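Local coordinates for protein sialidase B (Streptococcus pneumoniae serotype 4, PDB 4XJW) that cleaves terminal sialic acid from alpha-2,3-, alpha-2,6- and alpha-2,8-linked glycans, acting as an intramolecular trans-sialidase of glycosyl hydrolase family 33, at residues A[286-291]-A[306-311]; A[36-41]-A[106-111]; A[611-616]-A[626-631]. The protein carries 1 engineered substitution. All coordinates share one frame; numbering follows the deposited sequence.

Contact 1: residues A[286-291]-A[306-311]; sequences SFIDSS and DVMPAG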
loop_
_atom_site.group_PDB
_atom_site.type_symbol
_atom_site.label_atom_id
_atom_site.label_comp_id
_atom_site.label_asym_id
_atom_site.label_seq_id
_atom_site.Cartn_x
_atom_site.Cartn_y
_atom_site.Cartn_z
ATOM N N SER A 286 13.844 6.052 -7.571
ATOM C CA SER A 286 12.590 5.951 -6.841
ATOM C C SER A 286 12.688 6.555 -5.448
ATOM O O SER A 286 13.780 6.787 -4.924
ATOM C CB SER A 286 12.121 4.496 -6.751
ATOM O OG SER A 286 13.070 3.694 -6.042
ATOM N N PHE A 287 11.522 6.816 -4.863
ATOM C CA PHE A 287 11.421 7.130 -3.440
ATOM C C PHE A 287 10.651 6.000 -2.796
ATOM O O PHE A 287 9.861 5.336 -3.457
ATOM C CB PHE A 287 10.682 8.445 -3.203
ATOM C CG PHE A 287 11.311 9.630 -3.887
ATOM C CD1 PHE A 287 10.934 9.978 -5.184
ATOM C CD2 PHE A 287 12.260 10.406 -3.231
ATOM C CE1 PHE A 287 11.505 11.082 -5.814
ATOM C CE2 PHE A 287 12.847 11.504 -3.856
ATOM C CZ PHE A 287 12.466 11.835 -5.156
ATOM N N ILE A 288 10.873 5.758 -1.513
ATOM C CA ILE A 288 10.161 4.660 -0.869
ATOM C C ILE A 288 10.092 4.900 0.633
ATOM O O ILE A 288 11.054 5.387 1.209
ATOM C CB ILE A 288 10.811 3.299 -1.239
ATOM C CG1 ILE A 288 10.130 2.134 -0.503
ATOM C CG2 ILE A 288 12.332 3.337 -0.981
ATOM C CD1 ILE A 288 10.484 0.765 -1.085
ATOM N N ASP A 289 8.936 4.599 1.240
ATOM C CA ASP A 289 8.743 4.701 2.698
ATOM C C ASP A 289 8.769 6.132 3.215
ATOM O O ASP A 289 9.827 6.677 3.526
ATOM C CB ASP A 289 9.752 3.829 3.477
ATOM C CG ASP A 289 9.552 2.348 3.234
ATOM O OD1 ASP A 289 8.543 1.974 2.600
ATOM O OD2 ASP A 289 10.409 1.544 3.668
ATOM N N SER A 290 7.591 6.733 3.319
ATOM C CA SER A 290 7.492 8.117 3.754
ATOM C C SER A 290 7.003 8.256 5.185
ATOM O O SER A 290 6.384 7.336 5.745
ATOM C CB SER A 290 6.602 8.931 2.808
ATOM O OG SER A 290 5.251 8.497 2.850
ATOM N N SER A 291 7.252 9.433 5.755
ATOM C CA SER A 291 6.876 9.728 7.137
ATOM C C SER A 291 6.598 11.225 7.268
ATOM O O SER A 291 7.306 12.041 6.659
ATOM C CB SER A 291 7.990 9.309 8.103
ATOM O OG SER A 291 7.485 9.233 9.420
ATOM N N ASP A 306 12.852 7.625 1.923
ATOM C CA ASP A 306 14.114 7.117 1.390
ATOM C C ASP A 306 14.218 7.520 -0.074
ATOM O O ASP A 306 13.203 7.569 -0.777
ATOM C CB ASP A 306 14.192 5.591 1.429
ATOM C CG ASP A 306 14.000 4.997 2.818
ATOM O OD1 ASP A 306 14.314 5.650 3.830
ATOM O OD2 ASP A 306 13.546 3.828 2.872
ATOM N N VAL A 307 15.442 7.776 -0.538
ATOM C CA VAL A 307 15.677 8.035 -1.962
ATOM C C VAL A 307 16.607 6.978 -2.517
ATOM O O VAL A 307 17.654 6.696 -1.928
ATOM C CB VAL A 307 16.318 9.407 -2.199
ATOM C CG1 VAL A 307 16.300 9.739 -3.693
ATOM C CG2 VAL A 307 15.581 10.456 -1.419
ATOM N N MET A 308 16.221 6.410 -3.654
ATOM C CA MET A 308 17.003 5.387 -4.349
ATOM C C MET A 308 17.451 5.872 -5.721
ATOM O O MET A 308 16.627 6.260 -6.552
ATOM C CB MET A 308 16.163 4.131 -4.532
ATOM C CG MET A 308 15.687 3.502 -3.239
ATOM S SD MET A 308 17.046 2.756 -2.315
ATOM C CE MET A 308 16.174 2.211 -0.845
ATOM N N PRO A 309 18.764 5.844 -5.978
ATOM C CA PRO A 309 19.265 6.125 -7.323
ATOM C C PRO A 309 18.774 5.086 -8.329
ATOM O O PRO A 309 18.260 4.026 -7.951
ATOM C CB PRO A 309 20.786 6.001 -7.158
ATOM C CG PRO A 309 21.037 6.248 -5.692
ATOM C CD PRO A 309 19.857 5.593 -5.027
ATOM N N ALA A 310 18.934 5.396 -9.612
ATOM C CA ALA A 310 18.484 4.506 -10.676
ATOM C C ALA A 310 18.928 3.062 -10.460
ATOM O O ALA A 310 20.105 2.789 -10.255
ATOM C CB ALA A 310 18.955 5.007 -12.022
ATOM N N GLY A 311 17.962 2.155 -10.492
ATOM C CA GLY A 311 18.223 0.732 -10.403
ATOM C C GLY A 311 18.613 0.241 -9.024
ATOM O O GLY A 311 19.045 -0.897 -8.881
#

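Contact 2: residues A[36-41]-A[106-111]; sequences MKFKAD and NTLVFV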
loop_
_atom_site.group_PDB
_atom_site.type_symbol
_atom_site.label_atom_id
_atom_site.label_comp_id
_atom_site.label_asym_id
_atom_site.label_seq_id
_atom_site.Cartn_x
_atom_site.Cartn_y
_atom_site.Cartn_z
ATOM N N MET A 36 -24.847 -8.924 -7.591
ATOM C CA MET A 36 -25.083 -9.710 -6.385
ATOM C C MET A 36 -24.667 -8.925 -5.154
ATOM O O MET A 36 -23.510 -8.528 -5.031
ATOM C CB MET A 36 -24.276 -11.004 -6.425
ATOM C CG MET A 36 -25.078 -12.242 -6.726
ATOM S SD MET A 36 -24.126 -13.729 -6.368
ATOM C CE MET A 36 -23.623 -13.365 -4.697
ATOM N N LYS A 37 -25.609 -8.690 -4.249
ATOM C CA LYS A 37 -25.282 -8.149 -2.937
ATOM C C LYS A 37 -25.297 -9.297 -1.941
ATOM O O LYS A 37 -26.324 -9.966 -1.769
ATOM C CB LYS A 37 -26.257 -7.040 -2.545
ATOM C CG LYS A 37 -25.943 -5.729 -3.256
ATOM C CD LYS A 37 -27.052 -4.705 -3.120
ATOM C CE LYS A 37 -26.606 -3.361 -3.691
ATOM N NZ LYS A 37 -25.417 -2.805 -2.954
ATOM N N PHE A 38 -24.156 -9.557 -1.308
ATOM C CA PHE A 38 -24.042 -10.744 -0.465
ATOM C C PHE A 38 -23.157 -10.539 0.756
ATOM O O PHE A 38 -22.271 -9.671 0.777
ATOM C CB PHE A 38 -23.527 -11.937 -1.283
ATOM C CG PHE A 38 -22.051 -11.875 -1.594
ATOM C CD1 PHE A 38 -21.593 -11.178 -2.704
ATOM C CD2 PHE A 38 -21.127 -12.516 -0.776
ATOM C CE1 PHE A 38 -20.239 -11.125 -2.991
ATOM C CE2 PHE A 38 -19.777 -12.456 -1.058
ATOM C CZ PHE A 38 -19.335 -11.756 -2.168
ATOM N N LYS A 39 -23.404 -11.357 1.771
ATOM C CA LYS A 39 -22.627 -11.338 2.992
ATOM C C LYS A 39 -22.027 -12.707 3.197
ATOM O O LYS A 39 -22.660 -13.725 2.888
ATOM C CB LYS A 39 -23.503 -11.001 4.196
ATOM C CG LYS A 39 -24.249 -9.685 4.082
ATOM C CD LYS A 39 -25.198 -9.502 5.247
ATOM C CE LYS A 39 -25.825 -8.122 5.210
ATOM N NZ LYS A 39 -26.848 -7.958 6.274
ATOM N N ALA A 40 -20.803 -12.739 3.712
ATOM C CA ALA A 40 -20.152 -13.992 4.064
ATOM C C ALA A 40 -19.121 -13.715 5.137
ATOM O O ALA A 40 -17.966 -13.408 4.835
ATOM C CB ALA A 40 -19.484 -14.624 2.838
ATOM N N ASP A 41 -19.537 -13.821 6.391
ATOM C CA ASP A 41 -18.638 -13.540 7.499
ATOM C C ASP A 41 -18.077 -14.813 8.122
ATOM O O ASP A 41 -17.189 -14.755 8.976
ATOM C CB ASP A 41 -19.313 -12.654 8.551
ATOM C CG ASP A 41 -20.557 -13.284 9.147
ATOM O OD1 ASP A 41 -21.132 -14.193 8.517
ATOM O OD2 ASP A 41 -20.966 -12.848 10.245
ATOM N N ASN A 106 -21.295 -6.998 0.563
ATOM C CA ASN A 106 -20.469 -6.800 -0.621
ATOM C C ASN A 106 -21.321 -6.652 -1.853
ATOM O O ASN A 106 -22.349 -7.323 -1.984
ATOM C CB ASN A 106 -19.539 -7.988 -0.844
ATOM C CG ASN A 106 -18.573 -8.198 0.298
ATOM O OD1 ASN A 106 -17.541 -7.520 0.392
ATOM N ND2 ASN A 106 -18.903 -9.131 1.178
ATOM N N THR A 107 -20.896 -5.779 -2.756
ATOM C CA THR A 107 -21.631 -5.564 -3.995
ATOM C C THR A 107 -20.781 -6.076 -5.144
ATOM O O THR A 107 -19.736 -5.496 -5.470
ATOM C CB THR A 107 -21.974 -4.073 -4.220
ATOM O OG1 THR A 107 -22.706 -3.568 -3.094
ATOM C CG2 THR A 107 -22.826 -3.887 -5.490
ATOM N N LEU A 108 -21.229 -7.166 -5.754
ATOM C CA LEU A 108 -20.477 -7.802 -6.826
ATOM C C LEU A 108 -21.179 -7.540 -8.158
ATOM O O LEU A 108 -22.387 -7.678 -8.260
ATOM C CB LEU A 108 -20.335 -9.296 -6.531
ATOM C CG LEU A 108 -19.610 -10.159 -7.561
ATOM C CD1 LEU A 108 -18.900 -11.330 -6.887
ATOM C CD2 LEU A 108 -20.574 -10.690 -8.634
ATOM N N VAL A 109 -20.418 -7.138 -9.169
ATOM C CA VAL A 109 -20.958 -6.977 -10.519
ATOM C C VAL A 109 -20.059 -7.717 -11.503
ATOM O O VAL A 109 -18.874 -7.397 -11.626
ATOM C CB VAL A 109 -21.013 -5.501 -10.940
ATOM C CG1 VAL A 109 -21.597 -5.374 -12.356
ATOM C CG2 VAL A 109 -21.846 -4.703 -9.952
ATOM N N PHE A 110 -20.618 -8.688 -12.221
ATOM C CA PHE A 110 -19.827 -9.438 -13.184
ATOM C C PHE A 110 -20.393 -9.207 -14.571
ATOM O O PHE A 110 -21.584 -9.415 -14.797
ATOM C CB PHE A 110 -19.821 -10.928 -12.867
ATOM C CG PHE A 110 -19.065 -11.744 -13.880
ATOM C CD1 PHE A 110 -17.686 -11.653 -13.959
ATOM C CD2 PHE A 110 -19.740 -12.583 -14.760
ATOM C CE1 PHE A 110 -16.973 -12.391 -14.894
ATOM C CE2 PHE A 110 -19.043 -13.328 -15.699
ATOM C CZ PHE A 110 -17.653 -13.235 -15.763
ATOM N N VAL A 111 -19.544 -8.742 -15.479
ATOM C CA VAL A 111 -19.976 -8.439 -16.842
ATOM C C VAL A 111 -19.347 -9.422 -17.842
ATOM O O VAL A 111 -18.120 -9.563 -17.921
ATOM C CB VAL A 111 -19.631 -6.983 -17.217
ATOM C CG1 VAL A 111 -20.117 -6.681 -18.623
ATOM C CG2 VAL A 111 -20.268 -6.015 -16.215
#

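Contact 3: residues A[611-616]-A[626-631]; sequences YGYAYS and IGVLFE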
loop_
_atom_site.group_PDB
_atom_site.type_symbol
_atom_site.label_atom_id
_atom_site.label_comp_id
_atom_site.label_asym_id
_atom_site.label_seq_id
_atom_site.Cartn_x
_atom_site.Cartn_y
_atom_site.Cartn_z
ATOM N N TYR A 611 -8.703 -12.608 6.491
ATOM C CA TYR A 611 -8.614 -11.566 5.469
ATOM C C TYR A 611 -7.373 -10.693 5.683
ATOM O O TYR A 611 -6.930 -10.483 6.823
ATOM C CB TYR A 611 -9.892 -10.734 5.432
ATOM C CG TYR A 611 -11.052 -11.390 4.706
ATOM C CD1 TYR A 611 -11.033 -12.740 4.376
ATOM C CD2 TYR A 611 -12.163 -10.642 4.324
ATOM C CE1 TYR A 611 -12.094 -13.330 3.701
ATOM C CE2 TYR A 611 -13.233 -11.221 3.650
ATOM C CZ TYR A 611 -13.188 -12.579 3.342
ATOM O OH TYR A 611 -14.228 -13.183 2.669
ATOM N N GLY A 612 -6.796 -10.218 4.580
ATOM C CA GLY A 612 -5.502 -9.553 4.593
ATOM C C GLY A 612 -5.436 -8.239 5.350
ATOM O O GLY A 612 -6.364 -7.423 5.329
ATOM N N TYR A 613 -4.317 -8.032 6.027
ATOM C CA TYR A 613 -4.060 -6.764 6.700
ATOM C C TYR A 613 -2.563 -6.628 6.870
ATOM O O TYR A 613 -1.940 -7.447 7.548
ATOM C CB TYR A 613 -4.739 -6.752 8.071
ATOM C CG TYR A 613 -4.790 -5.393 8.747
ATOM C CD1 TYR A 613 -3.740 -4.919 9.538
ATOM C CD2 TYR A 613 -5.916 -4.596 8.622
ATOM C CE1 TYR A 613 -3.821 -3.655 10.182
ATOM C CE2 TYR A 613 -6.012 -3.357 9.245
ATOM C CZ TYR A 613 -4.963 -2.889 10.013
ATOM O OH TYR A 613 -5.117 -1.652 10.607
ATOM N N ALA A 614 -1.966 -5.626 6.237
ATOM C CA ALA A 614 -0.518 -5.501 6.249
ATOM C C ALA A 614 -0.071 -4.182 6.868
ATOM O O ALA A 614 -0.350 -3.946 8.036
ATOM C CB ALA A 614 0.079 -5.745 4.847
ATOM N N TYR A 615 0.630 -3.338 6.119
ATOM C CA TYR A 615 1.043 -2.058 6.670
ATOM C C TYR A 615 -0.180 -1.178 6.905
ATOM O O TYR A 615 -1.208 -1.300 6.217
ATOM C CB TYR A 615 2.040 -1.324 5.770
ATOM C CG TYR A 615 3.456 -1.842 5.798
ATOM C CD1 TYR A 615 3.731 -3.202 5.893
ATOM C CD2 TYR A 615 4.529 -0.973 5.677
ATOM C CE1 TYR A 615 5.042 -3.665 5.887
ATOM C CE2 TYR A 615 5.831 -1.430 5.672
ATOM C CZ TYR A 615 6.076 -2.776 5.759
ATOM O OH TYR A 615 7.378 -3.242 5.742
ATOM N N SER A 616 -0.061 -0.296 7.887
ATOM C CA SER A 616 -1.199 0.495 8.298
ATOM C C SER A 616 -0.814 1.849 8.850
ATOM O O SER A 616 0.311 2.091 9.293
ATOM C CB SER A 616 -2.021 -0.279 9.325
ATOM O OG SER A 616 -1.311 -0.372 10.555
ATOM N N ILE A 626 -11.329 7.579 15.053
ATOM C CA ILE A 626 -10.050 7.041 14.623
ATOM C C ILE A 626 -10.127 6.757 13.132
ATOM O O ILE A 626 -11.055 6.091 12.670
ATOM C CB ILE A 626 -9.741 5.729 15.348
ATOM C CG1 ILE A 626 -9.754 5.911 16.869
ATOM C CG2 ILE A 626 -8.400 5.180 14.875
ATOM C CD1 ILE A 626 -8.729 6.890 17.413
ATOM N N GLY A 627 -9.184 7.298 12.371
ATOM C CA GLY A 627 -9.061 6.954 10.965
ATOM C C GLY A 627 -7.963 5.924 10.767
ATOM O O GLY A 627 -6.896 6.024 11.386
ATOM N N VAL A 628 -8.236 4.930 9.923
ATOM C CA VAL A 628 -7.279 3.859 9.623
ATOM C C VAL A 628 -7.153 3.766 8.104
ATOM O O VAL A 628 -8.147 3.608 7.404
ATOM C CB VAL A 628 -7.727 2.497 10.203
ATOM C CG1 VAL A 628 -6.638 1.456 10.016
ATOM C CG2 VAL A 628 -8.084 2.616 11.681
ATOM N N LEU A 629 -5.934 3.922 7.601
ATOM C CA LEU A 629 -5.633 3.717 6.193
ATOM C C LEU A 629 -4.670 2.537 6.141
ATOM O O LEU A 629 -3.585 2.589 6.713
ATOM C CB LEU A 629 -4.988 4.963 5.590
ATOM C CG LEU A 629 -4.653 4.902 4.106
ATOM C CD1 LEU A 629 -5.926 4.760 3.288
ATOM C CD2 LEU A 629 -3.880 6.153 3.695
ATOM N N PHE A 630 -5.077 1.466 5.476
ATOM C CA PHE A 630 -4.300 0.234 5.584
ATOM C C PHE A 630 -4.295 -0.592 4.310
ATOM O O PHE A 630 -5.207 -0.488 3.470
ATOM C CB PHE A 630 -4.835 -0.617 6.740
ATOM C CG PHE A 630 -6.223 -1.159 6.506
ATOM C CD1 PHE A 630 -7.346 -0.372 6.749
ATOM C CD2 PHE A 630 -6.405 -2.460 6.043
ATOM C CE1 PHE A 630 -8.638 -0.868 6.530
ATOM C CE2 PHE A 630 -7.686 -2.963 5.838
ATOM C CZ PHE A 630 -8.797 -2.175 6.076
ATOM N N GLU A 631 -3.270 -1.436 4.192
ATOM C CA GLU A 631 -3.162 -2.377 3.101
ATOM C C GLU A 631 -4.060 -3.571 3.400
ATOM O O GLU A 631 -3.726 -4.403 4.239
ATOM C CB GLU A 631 -1.695 -2.812 2.962
ATOM C CG GLU A 631 -0.763 -1.680 2.489
ATOM C CD GLU A 631 0.707 -2.065 2.509
ATOM O OE1 GLU A 631 1.075 -3.085 3.147
ATOM O OE2 GLU A 631 1.501 -1.363 1.842
#

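Contact 1: residues A[286-291]-A[306-311]
Asp306 meets Ile288 where the antiparallel hairpin of strands 286-294 and 301-308, part of the sialidase beta-propeller, runs beside the probable catalytic residues Asp232 and Glu503. The two backbones form a hydrogen-bonded pair: Ile288 N reaches Asp306 O at 3.0 Å, and Asp306 N returns a bond to Ile288 O, bent to 140° at the hydrogen. The Asp306 side chain stands on the same face as that of Ile288, its CB 3.8 Å from Ile288 CG2. Its carboxylate comes close to that of Asp289, with Asp306 OD2 4.0 Å from Asp289 OD2. Leu452 N hydrogen-bonds to Asp306 OD1.

Val307, in the non-hydrogen-bonded pair, points to the other side of the sheet with Phe287. The valine is slim enough to lie alongside the ring, Val307 CG2 3.8 Å from Phe287 CD2, while Phe260 and Phe436 also pack on that phenylalanine.

Met308 closes the register opposite Ser286. Its flexible thioether bends at chi2 (-70°) and runs back along the sheet, bringing its CE methyl against CG2 of Ile288, whose side chain lies beside that of Asp232, the probable proton acceptor. Ser286 is small enough to leave room for this chain and bonds Ser233 through OG; that same Ser286 OG lies 3.5 Å from Met308 CB.

Contact 2: residues A[36-41]-A[106-111]
Two antiparallel strands, 32-39 and 102-113, run side by side in a sheet of the N-terminal domain, and Phe38 lays its ring across Asn106 at one end of the pairing. The asparagine CB sits over one face of the ring, 4.1 Å from its centroid, in a CH-pi contact, while Leu108 CB comes to the ring's edge in its plane. With chi1 at 75°, the phenylalanine CG stands between its own N and carbonyl carbon, which swings the ring toward the neighbouring strand.

Phe38 O accepts Asn106 N at 2.9 Å and, weakly, Asn106 ND2. An amide suits this buried place because both its ends find partners: OD1 takes Asn124 ND2, and ND2 also binds Trp96 O. This is the concanavalin-like, lectin-type domain of the sialidase, and the face holding Met36, Phe38 and Leu108 turns inward, where Leu49 of the other sheet touches both Met36 and Phe38. Met36 and Leu108 exchange two nearly straight backbone bonds.

On the reverse face Lys37 and Thr107 lie side by side. The long lysine chain, bent only at its last torsion (chi4 -62°), carries Lys37 NZ to Thr107 OG1 at 2.8 Å, and Pro186 O takes a second bond from NZ.

Contact 3: residues A[611-616]-A[626-631]
Glu631 grips the loop that carries Tyr615, the probable nucleophile in the active site of this family 33 sialidase propeller, by both backbone and side chain. Glu631 N gives Tyr615 O an almost perfectly straight bond (2.9 Å, 177° at the hydrogen), and Glu631 O accepts Ala614 N. The side chain, extended beyond CG, then runs alongside Tyr615, and Glu631 OE1 takes Tyr615 N at 3.0 Å from above the carboxylate plane. Three bonds thus pin two successive residues, which should limit movement at the root of the tyrosine side chain. A glutamate suits the place: it is long enough to reach a backbone N-H past its own strand while offering a second oxygen. Ala614 is small enough to let that carboxylate in, its CB 3.3 Å from Glu631 OE1.

Beside this grip, Tyr613 lays its ring next to that of Phe630. The planes are near parallel, 24° apart, but slid so that overlap is slight; Tyr613 CE2 stands over the Phe630 face, offset toward the rim, 3.3 Å from Phe630 CD2. Tyr613 OH continues to Val628 CG1, 3.5 Å away, and bonds Ser573. Ser616 CB packs on Phe630 CB, the two side chains on one face of the sheet.

Further out, Glu631 OE2 forms a salt bridge with Arg207, a likely substrate-binding arginine, and also takes Ile208 N. Arg207 makes a cation-pi contact with the Tyr615 ring, so Glu631 probably helps position both. Tyr615 OH is bonded to Glu503, consistent with the tyrosine–glutamate pair of sialidases. Strand 626-631 is the middle of a three-strand antiparallel sheet, flanked by 616-620 and 647-652, and Leu629 and Glu631 rest on strand 205-213 of the adjoining sheet.

How the contacts relate
Along the chain the contacts follow in series: contact 2, then contact 1, then contact 3. Contact 2 belongs to the N-terminal lectin-like domain, whereas contacts 1 and 3 lie in two different sheets of the catalytic propeller. The centre of contact 3 is about 22 Å from the centre of each of the others, while contacts 1 and 2 are about 38 Å apart between centres, on opposite sides of the chain's centre. None touches another, although nearest atoms of contact 3 come within about 5 Å of contact 1 and about 4 Å of contact 2. Contacts 1 and 3 both approach Glu503, bringing distant sequence to one active site; contact 2 stands away from the annotated sites.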